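Local coordinates for protein stn1 (Schizosaccharomyces pombe, PDB 3KF6) that binds single-stranded telomeric DNA and is required for telomere maintenance, acting with its partner Ten1 in an Rpa2-Rpa3-like complex, at residues S16-M21 with W49-G54; V53-A58 with T69-S74; V80-Q85 with L118-F123; G100-V105 with E124-P129. All blocks are in the same frame, centred on the assembly; numbering follows the deposited sequence.

Contact 1 (S16-M21 with W49-G54)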
loop_
_atom_site.group_PDB
_atom_site.type_symbol
_atom_site.label_atom_id
_atom_site.label_comp_id
_atom_site.label_asym_id
_atom_site.label_seq_id
_atom_site.Cartn_x
_atom_site.Cartn_y
_atom_site.Cartn_z
ATOM N N SER A 16 -10.681 -22.660 -0.200
ATOM C CA SER A 16 -11.976 -22.009 0.157
ATOM C C SER A 16 -12.302 -20.849 -0.787
ATOM O O SER A 16 -12.949 -21.042 -1.814
ATOM C CB SER A 16 -11.927 -21.482 1.592
ATOM O OG SER A 16 -11.532 -22.489 2.502
ATOM N N ARG A 17 -11.845 -19.649 -0.431
ATOM C CA ARG A 17 -12.098 -18.449 -1.228
ATOM C C ARG A 17 -10.818 -17.726 -1.682
ATOM O O ARG A 17 -9.778 -18.353 -1.897
ATOM C CB ARG A 17 -12.977 -17.488 -0.422
ATOM C CG ARG A 17 -13.497 -16.304 -1.209
ATOM C CD ARG A 17 -13.989 -15.209 -0.289
ATOM N NE ARG A 17 -14.397 -14.031 -1.046
ATOM C CZ ARG A 17 -15.020 -12.983 -0.518
ATOM N NH1 ARG A 17 -15.310 -12.964 0.774
ATOM N NH2 ARG A 17 -15.348 -11.949 -1.282
ATOM N N TRP A 18 -10.902 -16.401 -1.820
ATOM C CA TRP A 18 -9.767 -15.583 -2.256
ATOM C C TRP A 18 -9.265 -14.622 -1.167
ATOM O O TRP A 18 -8.396 -13.779 -1.412
ATOM C CB TRP A 18 -10.145 -14.798 -3.525
ATOM C CG TRP A 18 -10.661 -13.370 -3.369
ATOM C CD1 TRP A 18 -10.747 -12.623 -2.219
ATOM C CD2 TRP A 18 -11.091 -12.499 -4.439
ATOM N NE1 TRP A 18 -11.194 -11.349 -2.512
ATOM C CE2 TRP A 18 -11.410 -11.246 -3.860
ATOM C CE3 TRP A 18 -11.229 -12.656 -5.826
ATOM C CZ2 TRP A 18 -11.861 -10.154 -4.629
ATOM C CZ3 TRP A 18 -11.675 -11.571 -6.584
ATOM C CH2 TRP A 18 -11.984 -10.337 -5.981
ATOM N N ASN A 19 -9.825 -14.758 0.029
ATOM C CA ASN A 19 -9.479 -13.937 1.188
ATOM C C ASN A 19 -8.738 -12.615 0.960
ATOM O O ASN A 19 -7.511 -12.584 0.897
ATOM C CB ASN A 19 -8.677 -14.772 2.187
ATOM C CG ASN A 19 -9.366 -16.076 2.546
ATOM O OD1 ASN A 19 -10.477 -16.084 3.067
ATOM N ND2 ASN A 19 -8.697 -17.189 2.272
ATOM N N PRO A 20 -9.482 -11.504 0.839
ATOM C CA PRO A 20 -8.846 -10.197 0.637
ATOM C C PRO A 20 -8.328 -9.764 2.016
ATOM O O PRO A 20 -9.100 -9.638 2.966
ATOM C CB PRO A 20 -9.997 -9.335 0.124
ATOM C CG PRO A 20 -11.190 -9.910 0.845
ATOM C CD PRO A 20 -10.955 -11.403 0.780
ATOM N N MET A 21 -7.022 -9.544 2.131
ATOM C CA MET A 21 -6.435 -9.195 3.422
ATOM C C MET A 21 -5.457 -8.028 3.415
ATOM O O MET A 21 -4.904 -7.669 2.377
ATOM C CB MET A 21 -5.681 -10.405 3.985
ATOM C CG MET A 21 -6.525 -11.638 4.246
ATOM S SD MET A 21 -5.496 -13.012 4.866
ATOM C CE MET A 21 -5.038 -12.392 6.480
ATOM N N TRP A 49 -5.220 -19.231 0.014
ATOM C CA TRP A 49 -5.244 -18.263 -1.080
ATOM C C TRP A 49 -5.646 -16.882 -0.573
ATOM O O TRP A 49 -6.683 -16.722 0.075
ATOM C CB TRP A 49 -6.194 -18.736 -2.175
ATOM C CG TRP A 49 -5.744 -20.034 -2.783
ATOM C CD1 TRP A 49 -6.241 -21.282 -2.523
ATOM C CD2 TRP A 49 -4.659 -20.219 -3.701
ATOM N NE1 TRP A 49 -5.529 -22.235 -3.225
ATOM C CE2 TRP A 49 -4.552 -21.606 -3.954
ATOM C CE3 TRP A 49 -3.763 -19.343 -4.331
ATOM C CZ2 TRP A 49 -3.585 -22.136 -4.813
ATOM C CZ3 TRP A 49 -2.799 -19.874 -5.184
ATOM C CH2 TRP A 49 -2.720 -21.258 -5.416
ATOM N N ILE A 50 -4.817 -15.890 -0.894
ATOM C CA ILE A 50 -5.019 -14.516 -0.436
ATOM C C ILE A 50 -4.852 -13.476 -1.541
ATOM O O ILE A 50 -4.166 -13.711 -2.538
ATOM C CB ILE A 50 -3.996 -14.190 0.680
ATOM C CG1 ILE A 50 -4.166 -15.175 1.837
ATOM C CG2 ILE A 50 -4.168 -12.758 1.165
ATOM C CD1 ILE A 50 -3.094 -15.059 2.887
ATOM N N GLN A 51 -5.482 -12.318 -1.347
ATOM C CA GLN A 51 -5.374 -11.216 -2.295
ATOM C C GLN A 51 -4.934 -9.981 -1.510
ATOM O O GLN A 51 -5.475 -9.697 -0.438
ATOM C CB GLN A 51 -6.724 -10.930 -2.954
ATOM C CG GLN A 51 -6.663 -9.871 -4.054
ATOM C CD GLN A 51 -8.029 -9.289 -4.376
ATOM O OE1 GLN A 51 -8.621 -8.582 -3.560
ATOM N NE2 GLN A 51 -8.539 -9.589 -5.566
ATOM N N ILE A 52 -3.949 -9.260 -2.034
ATOM C CA ILE A 52 -3.480 -8.043 -1.386
ATOM C C ILE A 52 -3.435 -6.918 -2.414
ATOM O O ILE A 52 -3.371 -7.167 -3.623
ATOM C CB ILE A 52 -2.076 -8.226 -0.723
ATOM C CG1 ILE A 52 -1.014 -8.612 -1.759
ATOM C CG2 ILE A 52 -2.151 -9.299 0.353
ATOM C CD1 ILE A 52 -0.319 -7.438 -2.384
ATOM N N VAL A 53 -3.504 -5.681 -1.929
ATOM C CA VAL A 53 -3.476 -4.516 -2.804
ATOM C C VAL A 53 -2.616 -3.430 -2.177
ATOM O O VAL A 53 -2.829 -3.055 -1.022
ATOM C CB VAL A 53 -4.895 -3.928 -3.019
ATOM C CG1 VAL A 53 -4.798 -2.645 -3.831
ATOM C CG2 VAL A 53 -5.788 -4.933 -3.735
ATOM N N GLY A 54 -1.658 -2.913 -2.938
ATOM C CA GLY A 54 -0.793 -1.874 -2.403
ATOM C C GLY A 54 0.155 -1.351 -3.459
ATOM O O GLY A 54 0.114 -1.807 -4.601
HETATM O O HOH W 1 -3.651 -5.535 1.115
#
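Gln51 reaches out beside Trp18, and its terminal amide comes to lie over one face of the indole. NE2 of Gln51 sits above the rim of the benzo ring, 3.5 Å from CZ2 of Trp18, with the ring and amide planes inclined at 45°. The side chain gets this far because CG is anti to the backbone N (chi1 -175°) and the chain stays extended beyond it; OE1 at its end accepts a hydrogen bond from Arg139 of helix 130-153. Pro20 closes in on the same indole from another direction, its CG lying at the ring edge in plane. With an alanine in place of Trp18, the Gln51 amide would probably lose its cover on that side, though Arg139 would still hold OE1.

Residues 16-21 form an irregular N-terminal segment laid along strand 49-62, the first long strand of the OB-fold barrel, and a single beta bridge at Pro20 and Gln51 joins the two. Gln51 N donates to Asn19 O and Met21 N to Gln51 O, both at 3.0 Å. A side-chain bond extends the grip: Asn19 ND2 donates to Trp49 O at 3.0 Å, while Asn19 OD1 is bonded to the hydroxyl of Tyr142.

Met21 has CG anti to the carbonyl carbon (chi1 -61°) and SD extended beyond it, which puts SD 3.7 Å from CD1 of Ile50, and Ile29 packs on both residues. A water takes the N-H of Val53 and lies 2.8 Å from Met21 O, to which it can donate; that oxygen also accepts from Arg139.

Contact 2 (V53-A58 with T69-S74); sequences VGYIAA and TVDDCS
Tyr55 lays its ring alongside the side chain of Asp71, pointing the same way, with CB of Asp71 over one ring face in a CH-pi contact 4.0 Å from the centroid. The phenol owes this position to chi1 of 71°, which places CG between the backbone N and the carbonyl carbon and swings the ring toward the facing strand. OH of Tyr55 then comes 2.6 Å from OD2 of Asp71, a weak bond whose proton has another acceptor within reach. A leucine in place of Tyr55 would probably forfeit both the hydroxyl contact and the ring face on which Asp71 CB rests.

Asp71 OD1 accepts from Cys73 N at 2.8 Å, an Asx turn; OD1 and OD2 are also held by Ser6 OG and Ala7 N, respectively, of the Ten1 chain. Asp72 makes a second Asx turn, its OD1 taking Ser74 N and, on the syn lone pair, Ser74 OG. CG1 of Val70 packs 3.5 Å from CA of Gly54, where a side chain would collide.

Farther along, Ala57 and Ala58 both face Thr69 in a classic beta bulge: Ala57 N donates to Thr69 O at 2.7 Å, and Ala58 N reaches it only weakly. This hairpin of strands 49-62 and 65-71 lies in the OB barrel between strands 102-110 and 77-83; Val53 packs on helix 130-153, and Tyr55 on Leu82 of Ten1.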
loop_
_atom_site.group_PDB
_atom_site.type_symbol
_atom_site.label_atom_id
_atom_site.label_comp_id
_atom_site.label_asym_id
_atom_site.label_seq_id
_atom_site.Cartn_x
_atom_site.Cartn_y
_atom_site.Cartn_z
ATOM N N VAL A 53 -3.504 -5.681 -1.929
ATOM C CA VAL A 53 -3.476 -4.516 -2.804
ATOM C C VAL A 53 -2.616 -3.430 -2.177
ATOM O O VAL A 53 -2.829 -3.055 -1.022
ATOM C CB VAL A 53 -4.895 -3.928 -3.019
ATOM C CG1 VAL A 53 -4.798 -2.645 -3.831
ATOM C CG2 VAL A 53 -5.788 -4.933 -3.735
ATOM N N GLY A 54 -1.658 -2.913 -2.938
ATOM C CA GLY A 54 -0.793 -1.874 -2.403
ATOM C C GLY A 54 0.155 -1.351 -3.459
ATOM O O GLY A 54 0.114 -1.807 -4.601
ATOM N N TYR A 55 1.003 -0.392 -3.100
ATOM C CA TYR A 55 1.940 0.152 -4.080
ATOM C C TYR A 55 3.284 -0.563 -3.971
ATOM O O TYR A 55 3.624 -1.111 -2.922
ATOM C CB TYR A 55 2.126 1.672 -3.897
ATOM C CG TYR A 55 2.888 2.090 -2.656
ATOM C CD1 TYR A 55 2.223 2.337 -1.451
ATOM C CD2 TYR A 55 4.280 2.201 -2.677
ATOM C CE1 TYR A 55 2.933 2.679 -0.289
ATOM C CE2 TYR A 55 4.997 2.542 -1.522
ATOM C CZ TYR A 55 4.316 2.774 -0.336
ATOM O OH TYR A 55 5.030 3.053 0.810
ATOM N N ILE A 56 4.035 -0.563 -5.067
ATOM C CA ILE A 56 5.333 -1.226 -5.108
ATOM C C ILE A 56 6.407 -0.371 -4.461
ATOM O O ILE A 56 6.693 0.738 -4.916
ATOM C CB ILE A 56 5.734 -1.540 -6.561
ATOM C CG1 ILE A 56 4.743 -2.538 -7.160
ATOM C CG2 ILE A 56 7.153 -2.120 -6.604
ATOM C CD1 ILE A 56 4.909 -2.733 -8.647
ATOM N N ALA A 57 7.003 -0.896 -3.395
ATOM C CA ALA A 57 8.040 -0.177 -2.676
ATOM C C ALA A 57 9.413 -0.535 -3.214
ATOM O O ALA A 57 10.350 0.260 -3.126
ATOM C CB ALA A 57 7.965 -0.501 -1.189
ATOM N N ALA A 58 9.537 -1.734 -3.771
ATOM C CA ALA A 58 10.822 -2.161 -4.290
ATOM C C ALA A 58 10.712 -3.354 -5.219
ATOM O O ALA A 58 9.728 -4.092 -5.200
ATOM C CB ALA A 58 11.750 -2.493 -3.134
ATOM N N THR A 69 8.179 -5.862 -3.467
ATOM C CA THR A 69 7.828 -5.579 -2.084
ATOM C C THR A 69 6.649 -4.615 -2.183
ATOM O O THR A 69 6.754 -3.563 -2.820
ATOM C CB THR A 69 8.985 -4.915 -1.317
ATOM O OG1 THR A 69 10.093 -5.825 -1.248
ATOM C CG2 THR A 69 8.549 -4.572 0.104
ATOM N N VAL A 70 5.532 -4.980 -1.559
ATOM C CA VAL A 70 4.314 -4.172 -1.621
ATOM C C VAL A 70 3.928 -3.613 -0.259
ATOM O O VAL A 70 4.035 -4.300 0.756
ATOM C CB VAL A 70 3.149 -5.021 -2.180
ATOM C CG1 VAL A 70 1.868 -4.189 -2.264
ATOM C CG2 VAL A 70 3.529 -5.559 -3.564
ATOM N N ASP A 71 3.472 -2.360 -0.254
ATOM C CA ASP A 71 3.064 -1.685 0.973
ATOM C C ASP A 71 1.608 -1.249 0.862
ATOM O O ASP A 71 1.251 -0.541 -0.074
ATOM C CB ASP A 71 3.947 -0.450 1.196
ATOM C CG ASP A 71 3.636 0.273 2.496
ATOM O OD1 ASP A 71 2.942 -0.313 3.349
ATOM O OD2 ASP A 71 4.104 1.421 2.674
ATOM N N ASP A 72 0.768 -1.679 1.799
ATOM C CA ASP A 72 -0.631 -1.257 1.790
ATOM C C ASP A 72 -0.918 -0.326 2.978
ATOM O O ASP A 72 -2.074 -0.071 3.317
ATOM C CB ASP A 72 -1.569 -2.472 1.812
ATOM C CG ASP A 72 -1.464 -3.270 3.087
ATOM O OD1 ASP A 72 -0.603 -2.935 3.926
ATOM O OD2 ASP A 72 -2.243 -4.242 3.247
ATOM N N CYS A 73 0.156 0.179 3.588
ATOM C CA CYS A 73 0.091 1.101 4.728
ATOM C C CYS A 73 -0.475 0.479 5.992
ATOM O O CYS A 73 -0.843 1.194 6.924
ATOM C CB CYS A 73 -0.733 2.346 4.376
ATOM S SG CYS A 73 -0.098 3.279 2.964
ATOM N N SER A 74 -0.534 -0.848 6.045
ATOM C CA SER A 74 -1.078 -1.505 7.227
ATOM C C SER A 74 -0.065 -1.683 8.355
ATOM O O SER A 74 -0.394 -2.244 9.397
ATOM C CB SER A 74 -1.675 -2.865 6.842
ATOM O OG SER A 74 -0.665 -3.748 6.389
HETATM O O HOH W 1 -3.651 -5.535 1.115
#

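Contact 3 (V80-Q85 with L118-F123)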
loop_
_atom_site.group_PDB
_atom_site.type_symbol
_atom_site.label_atom_id
_atom_site.label_comp_id
_atom_site.label_asym_id
_atom_site.label_seq_id
_atom_site.Cartn_x
_atom_site.Cartn_y
_atom_site.Cartn_z
ATOM N N VAL A 80 6.343 -10.230 -2.545
ATOM C CA VAL A 80 5.512 -10.974 -3.489
ATOM C C VAL A 80 6.444 -11.618 -4.509
ATOM O O VAL A 80 7.137 -10.929 -5.256
ATOM C CB VAL A 80 4.517 -10.031 -4.202
ATOM C CG1 VAL A 80 3.686 -10.805 -5.229
ATOM C CG2 VAL A 80 3.613 -9.382 -3.169
ATOM N N VAL A 81 6.442 -12.948 -4.532
ATOM C CA VAL A 81 7.317 -13.717 -5.404
ATOM C C VAL A 81 6.713 -14.192 -6.719
ATOM O O VAL A 81 5.642 -14.800 -6.744
ATOM C CB VAL A 81 7.840 -14.956 -4.654
ATOM C CG1 VAL A 81 8.804 -15.731 -5.529
ATOM C CG2 VAL A 81 8.495 -14.530 -3.357
ATOM N N PHE A 82 7.424 -13.911 -7.805
ATOM C CA PHE A 82 7.021 -14.336 -9.142
ATOM C C PHE A 82 8.030 -15.365 -9.648
ATOM O O PHE A 82 9.139 -15.005 -10.041
ATOM C CB PHE A 82 6.992 -13.149 -10.106
ATOM C CG PHE A 82 5.907 -12.163 -9.810
ATOM C CD1 PHE A 82 6.088 -11.179 -8.847
ATOM C CD2 PHE A 82 4.679 -12.250 -10.466
ATOM C CE1 PHE A 82 5.058 -10.294 -8.535
ATOM C CE2 PHE A 82 3.647 -11.372 -10.162
ATOM C CZ PHE A 82 3.838 -10.391 -9.193
ATOM N N ILE A 83 7.653 -16.640 -9.617
ATOM C CA ILE A 83 8.541 -17.704 -10.097
ATOM C C ILE A 83 8.514 -17.653 -11.621
ATOM O O ILE A 83 7.548 -18.078 -12.255
ATOM C CB ILE A 83 8.070 -19.085 -9.616
ATOM C CG1 ILE A 83 8.020 -19.106 -8.089
ATOM C CG2 ILE A 83 9.030 -20.171 -10.122
ATOM C CD1 ILE A 83 7.345 -20.327 -7.514
ATOM N N ILE A 84 9.588 -17.115 -12.189
ATOM C CA ILE A 84 9.731 -16.935 -13.627
ATOM C C ILE A 84 9.229 -18.070 -14.516
ATOM O O ILE A 84 8.358 -17.857 -15.361
ATOM C CB ILE A 84 11.203 -16.643 -13.988
ATOM C CG1 ILE A 84 11.702 -15.444 -13.175
ATOM C CG2 ILE A 84 11.328 -16.351 -15.476
ATOM C CD1 ILE A 84 13.154 -15.089 -13.418
ATOM N N GLN A 85 9.767 -19.270 -14.328
ATOM C CA GLN A 85 9.385 -20.412 -15.155
ATOM C C GLN A 85 7.924 -20.830 -15.046
ATOM O O GLN A 85 7.386 -21.459 -15.961
ATOM C CB GLN A 85 10.281 -21.614 -14.839
ATOM C CG GLN A 85 10.072 -22.217 -13.463
ATOM C CD GLN A 85 10.950 -23.431 -13.236
ATOM O OE1 GLN A 85 10.855 -24.423 -13.960
ATOM N NE2 GLN A 85 11.815 -23.356 -12.228
ATOM N N LEU A 118 4.341 -14.060 -0.338
ATOM C CA LEU A 118 3.216 -14.432 -1.174
ATOM C C LEU A 118 3.706 -14.875 -2.544
ATOM O O LEU A 118 4.411 -14.129 -3.221
ATOM C CB LEU A 118 2.270 -13.230 -1.319
ATOM C CG LEU A 118 0.998 -13.412 -2.148
ATOM C CD1 LEU A 118 0.055 -14.368 -1.445
ATOM C CD2 LEU A 118 0.327 -12.048 -2.335
ATOM N N ILE A 119 3.352 -16.095 -2.941
ATOM C CA ILE A 119 3.745 -16.589 -4.254
ATOM C C ILE A 119 2.598 -16.202 -5.173
ATOM O O ILE A 119 1.490 -16.724 -5.056
ATOM C CB ILE A 119 3.914 -18.124 -4.268
ATOM C CG1 ILE A 119 4.879 -18.565 -3.160
ATOM C CG2 ILE A 119 4.397 -18.571 -5.650
ATOM C CD1 ILE A 119 6.269 -17.965 -3.245
ATOM N N ALA A 120 2.868 -15.275 -6.083
ATOM C CA ALA A 120 1.846 -14.776 -6.993
ATOM C C ALA A 120 1.344 -15.778 -8.023
ATOM O O ALA A 120 2.130 -16.505 -8.629
ATOM C CB ALA A 120 2.360 -13.530 -7.710
ATOM N N GLN A 121 0.028 -15.801 -8.210
ATOM C CA GLN A 121 -0.595 -16.668 -9.204
ATOM C C GLN A 121 -1.065 -15.764 -10.335
ATOM O O GLN A 121 -1.083 -16.155 -11.503
ATOM C CB GLN A 121 -1.780 -17.431 -8.614
ATOM C CG GLN A 121 -2.525 -18.246 -9.664
ATOM C CD GLN A 121 -3.553 -19.183 -9.072
ATOM O OE1 GLN A 121 -3.210 -20.209 -8.485
ATOM N NE2 GLN A 121 -4.827 -18.830 -9.215
ATOM N N SER A 122 -1.441 -14.539 -9.978
ATOM C CA SER A 122 -1.879 -13.556 -10.957
ATOM C C SER A 122 -1.902 -12.182 -10.316
ATOM O O SER A 122 -1.982 -12.060 -9.092
ATOM C CB SER A 122 -3.280 -13.893 -11.486
ATOM O OG SER A 122 -4.274 -13.703 -10.497
ATOM N N PHE A 123 -1.795 -11.149 -11.141
ATOM C CA PHE A 123 -1.847 -9.787 -10.635
ATOM C C PHE A 123 -2.266 -8.837 -11.737
ATOM O O PHE A 123 -2.208 -9.163 -12.926
ATOM C CB PHE A 123 -0.491 -9.341 -10.063
ATOM C CG PHE A 123 0.433 -8.708 -11.078
ATOM C CD1 PHE A 123 1.160 -9.494 -11.968
ATOM C CD2 PHE A 123 0.580 -7.325 -11.133
ATOM C CE1 PHE A 123 2.026 -8.909 -12.897
ATOM C CE2 PHE A 123 1.441 -6.727 -12.058
ATOM C CZ PHE A 123 2.168 -7.524 -12.943
HETATM O O HOH W 2 4.815 -17.093 -9.100
#
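Val81 and Ile119 sit side by side on neighbouring parallel strands, 77-83 and 117-120, a pairing that helps close the OB-fold barrel. Two backbone bonds carry the join. Val81 N donates to Leu118 O at 2.7 Å, and Val81 O in turn accepts from Ala120 N at 2.9 Å, so that both polar backbone atoms of Val81 are engaged by residues flanking Ile119, as parallel pairing requires. Leu118 O is further approached by the CA-H of Val80.

Beyond Val81 the strands part, and a water takes over. It accepts from Ile83 N at 2.9 Å and donates to Ala120 O at 2.8 Å, with a weak third bond to Val81 O; the Ile83 amide and the Ala120 carbonyl thus find partners although they do not pair directly. The remaining edges of the two strands are served elsewhere: Val80 and Phe82 bond through their backbones to strand 65-71, and Ile119 to Lys108 of strand 102-110.

On the face bearing Val81, CD1 of Ile119 lies against CB of Val81, and CG2 of Ile119 touches CD1 of Ile83. In the barrel interior Val80 CG1 packs on the Ala120 methyl, which also sits over a face of the Phe82 ring, brought there with CG anti to the carbonyl carbon (chi1 -68°). After the corner at Gln121 the chain brings in Phe123, whose O and ring both engage Arg93 through a hydrogen bond and a cation-pi contact. Phe82 turns its edge toward the face of Phe123 in an offset edge-to-face pair, planes at 75°, with Phe82 CE2 3.6 Å from Phe123 CD1.

Contact 4 (G100-V105 with E124-P129); sequences GNVVCV and EELRDP
Cys104 and Glu124 form a hydrogen-bonded antiparallel pair on strands 102-110 and 122-126, Cys104 N giving to Glu124 O at 2.9 Å and Glu124 N to Cys104 O at 3.0 Å. Leu126 N donates to Val102 O at 2.8 Å. Val103 and Glu125, between them, are a non-hydrogen-bonded pair.

A water bridges the end of the pairing: it accepts from Val102 N and donates to Leu126 O and to Glu125 OE2. These strands belong to the OB-fold barrel, and the second leads through Asp128, whose OD1 caps Asn130 N, into helix 130-153.

Apolar contacts lie on the face of Val102, Cys104 and Leu126. With CG anti to the carbonyl carbon (chi1 -59°), Leu126 brings CD1 to 3.9 Å from CB of Cys104, while its CB meets CG1 of Val102. Val53 of strand 49-62 packs on both Cys104 and Leu126.

Among the polar side chains, Arg127 NH1 makes a salt bridge of 3.0 Å with Glu125 OE1; OE1 lies in the guanidinium plane, while NH1 meets it from above the carboxylate plane. Asn101, beside Glu125 OE2, accepts a hydrogen bond at OD1 from Arg84 NH2 of the Ten1 chain.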
loop_
_atom_site.group_PDB
_atom_site.type_symbol
_atom_site.label_atom_id
_atom_site.label_comp_id
_atom_site.label_asym_id
_atom_site.label_seq_id
_atom_site.Cartn_x
_atom_site.Cartn_y
_atom_site.Cartn_z
ATOM N N GLY A 100 5.925 2.626 -6.890
ATOM C CA GLY A 100 4.849 3.600 -6.858
ATOM C C GLY A 100 3.609 3.064 -7.551
ATOM O O GLY A 100 2.497 3.512 -7.280
ATOM N N ASN A 101 3.784 2.111 -8.464
ATOM C CA ASN A 101 2.630 1.534 -9.146
ATOM C C ASN A 101 1.822 0.744 -8.124
ATOM O O ASN A 101 2.390 0.154 -7.200
ATOM C CB ASN A 101 3.063 0.579 -10.262
ATOM C CG ASN A 101 3.693 1.292 -11.434
ATOM O OD1 ASN A 101 3.729 2.519 -11.488
ATOM N ND2 ASN A 101 4.191 0.514 -12.395
ATOM N N VAL A 102 0.505 0.737 -8.286
ATOM C CA VAL A 102 -0.370 0.000 -7.383
ATOM C C VAL A 102 -0.755 -1.308 -8.052
ATOM O O VAL A 102 -1.114 -1.324 -9.229
ATOM C CB VAL A 102 -1.647 0.812 -7.051
ATOM C CG1 VAL A 102 -2.588 0.001 -6.147
ATOM C CG2 VAL A 102 -1.256 2.105 -6.361
ATOM N N VAL A 103 -0.655 -2.405 -7.309
ATOM C CA VAL A 103 -1.003 -3.714 -7.846
ATOM C C VAL A 103 -1.960 -4.474 -6.945
ATOM O O VAL A 103 -1.987 -4.268 -5.722
ATOM C CB VAL A 103 0.249 -4.622 -8.050
ATOM C CG1 VAL A 103 1.175 -4.024 -9.106
ATOM C CG2 VAL A 103 0.985 -4.817 -6.720
ATOM N N CYS A 104 -2.756 -5.335 -7.573
ATOM C CA CYS A 104 -3.688 -6.220 -6.887
ATOM C C CYS A 104 -3.101 -7.598 -7.194
ATOM O O CYS A 104 -3.029 -8.004 -8.356
ATOM C CB CYS A 104 -5.094 -6.113 -7.481
ATOM S SG CYS A 104 -6.225 -7.335 -6.797
ATOM N N VAL A 105 -2.664 -8.301 -6.157
ATOM C CA VAL A 105 -2.041 -9.609 -6.332
ATOM C C VAL A 105 -2.811 -10.742 -5.675
ATOM O O VAL A 105 -3.233 -10.633 -4.525
ATOM C CB VAL A 105 -0.619 -9.618 -5.730
ATOM C CG1 VAL A 105 0.027 -10.986 -5.938
ATOM C CG2 VAL A 105 0.222 -8.512 -6.356
ATOM N N GLU A 124 -2.701 -7.656 -11.334
ATOM C CA GLU A 124 -3.105 -6.652 -12.291
ATOM C C GLU A 124 -2.695 -5.318 -11.715
ATOM O O GLU A 124 -2.749 -5.120 -10.501
ATOM C CB GLU A 124 -4.621 -6.682 -12.497
ATOM C CG GLU A 124 -5.422 -6.307 -11.265
ATOM C CD GLU A 124 -6.919 -6.279 -11.526
ATOM O OE1 GLU A 124 -7.344 -5.585 -12.474
ATOM O OE2 GLU A 124 -7.668 -6.944 -10.777
ATOM N N GLU A 125 -2.252 -4.415 -12.574
ATOM C CA GLU A 125 -1.887 -3.092 -12.107
ATOM C C GLU A 125 -3.188 -2.313 -11.982
ATOM O O GLU A 125 -4.065 -2.415 -12.845
ATOM C CB GLU A 125 -0.951 -2.398 -13.099
ATOM C CG GLU A 125 -0.753 -0.926 -12.784
ATOM C CD GLU A 125 0.178 -0.226 -13.743
ATOM O OE1 GLU A 125 0.205 -0.603 -14.935
ATOM O OE2 GLU A 125 0.867 0.718 -13.305
ATOM N N LEU A 126 -3.330 -1.559 -10.897
ATOM C CA LEU A 126 -4.531 -0.756 -10.685
ATOM C C LEU A 126 -4.157 0.685 -10.987
ATOM O O LEU A 126 -3.376 1.295 -10.256
ATOM C CB LEU A 126 -5.024 -0.884 -9.241
ATOM C CG LEU A 126 -5.368 -2.306 -8.779
ATOM C CD1 LEU A 126 -5.836 -2.273 -7.322
ATOM C CD2 LEU A 126 -6.442 -2.905 -9.672
ATOM N N ARG A 127 -4.712 1.229 -12.066
ATOM C CA ARG A 127 -4.393 2.592 -12.458
ATOM C C ARG A 127 -5.517 3.585 -12.197
ATOM O O ARG A 127 -5.378 4.772 -12.475
ATOM C CB ARG A 127 -3.971 2.622 -13.933
ATOM C CG ARG A 127 -2.717 1.790 -14.206
ATOM C CD ARG A 127 -2.233 1.968 -15.631
ATOM N NE ARG A 127 -3.199 1.435 -16.580
ATOM C CZ ARG A 127 -3.199 0.185 -17.032
ATOM N NH1 ARG A 127 -2.276 -0.678 -16.626
ATOM N NH2 ARG A 127 -4.134 -0.204 -17.890
ATOM N N ASP A 128 -6.634 3.095 -11.671
ATOM C CA ASP A 128 -7.755 3.961 -11.330
ATOM C C ASP A 128 -7.527 4.316 -9.861
ATOM O O ASP A 128 -7.514 3.435 -9.007
ATOM C CB ASP A 128 -9.079 3.209 -11.476
ATOM C CG ASP A 128 -10.287 4.078 -11.170
ATOM O OD1 ASP A 128 -10.198 4.947 -10.278
ATOM O OD2 ASP A 128 -11.338 3.876 -11.815
ATOM N N PRO A 129 -7.333 5.608 -9.552
ATOM C CA PRO A 129 -7.103 6.043 -8.169
ATOM C C PRO A 129 -8.164 5.594 -7.163
ATOM O O PRO A 129 -7.911 5.569 -5.960
ATOM C CB PRO A 129 -7.035 7.561 -8.295
ATOM C CG PRO A 129 -6.411 7.741 -9.659
ATOM C CD PRO A 129 -7.194 6.741 -10.485
HETATM O O HOH W 3 -0.405 1.989 -10.753
#

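How the contacts relate
From the N terminus, contact 1 closes the first loop as the chain returns and strand 49-62 runs along residues 16-21. Contact 2 begins where contact 1 ends, sharing Val53 and Gly54, and closes the hairpin to strand 65-71; one water serves both. Strand 77-83 follows and packs Val80 against Val70 of contact 2. Contacts 3 and 4 cross, since 100-105 lies between 80-85 and 118-123, and 124-129 comes after both. Strand 102-110 ties them to the beginning: Ile52 O and Gly54 O probably accept from Val105 N and Val103 N, and Ile56 probably hydrogen-bonds to Gly100 and Asn101, so that contacts 2 to 4, and the strand side of contact 1, share one curled OB sheet.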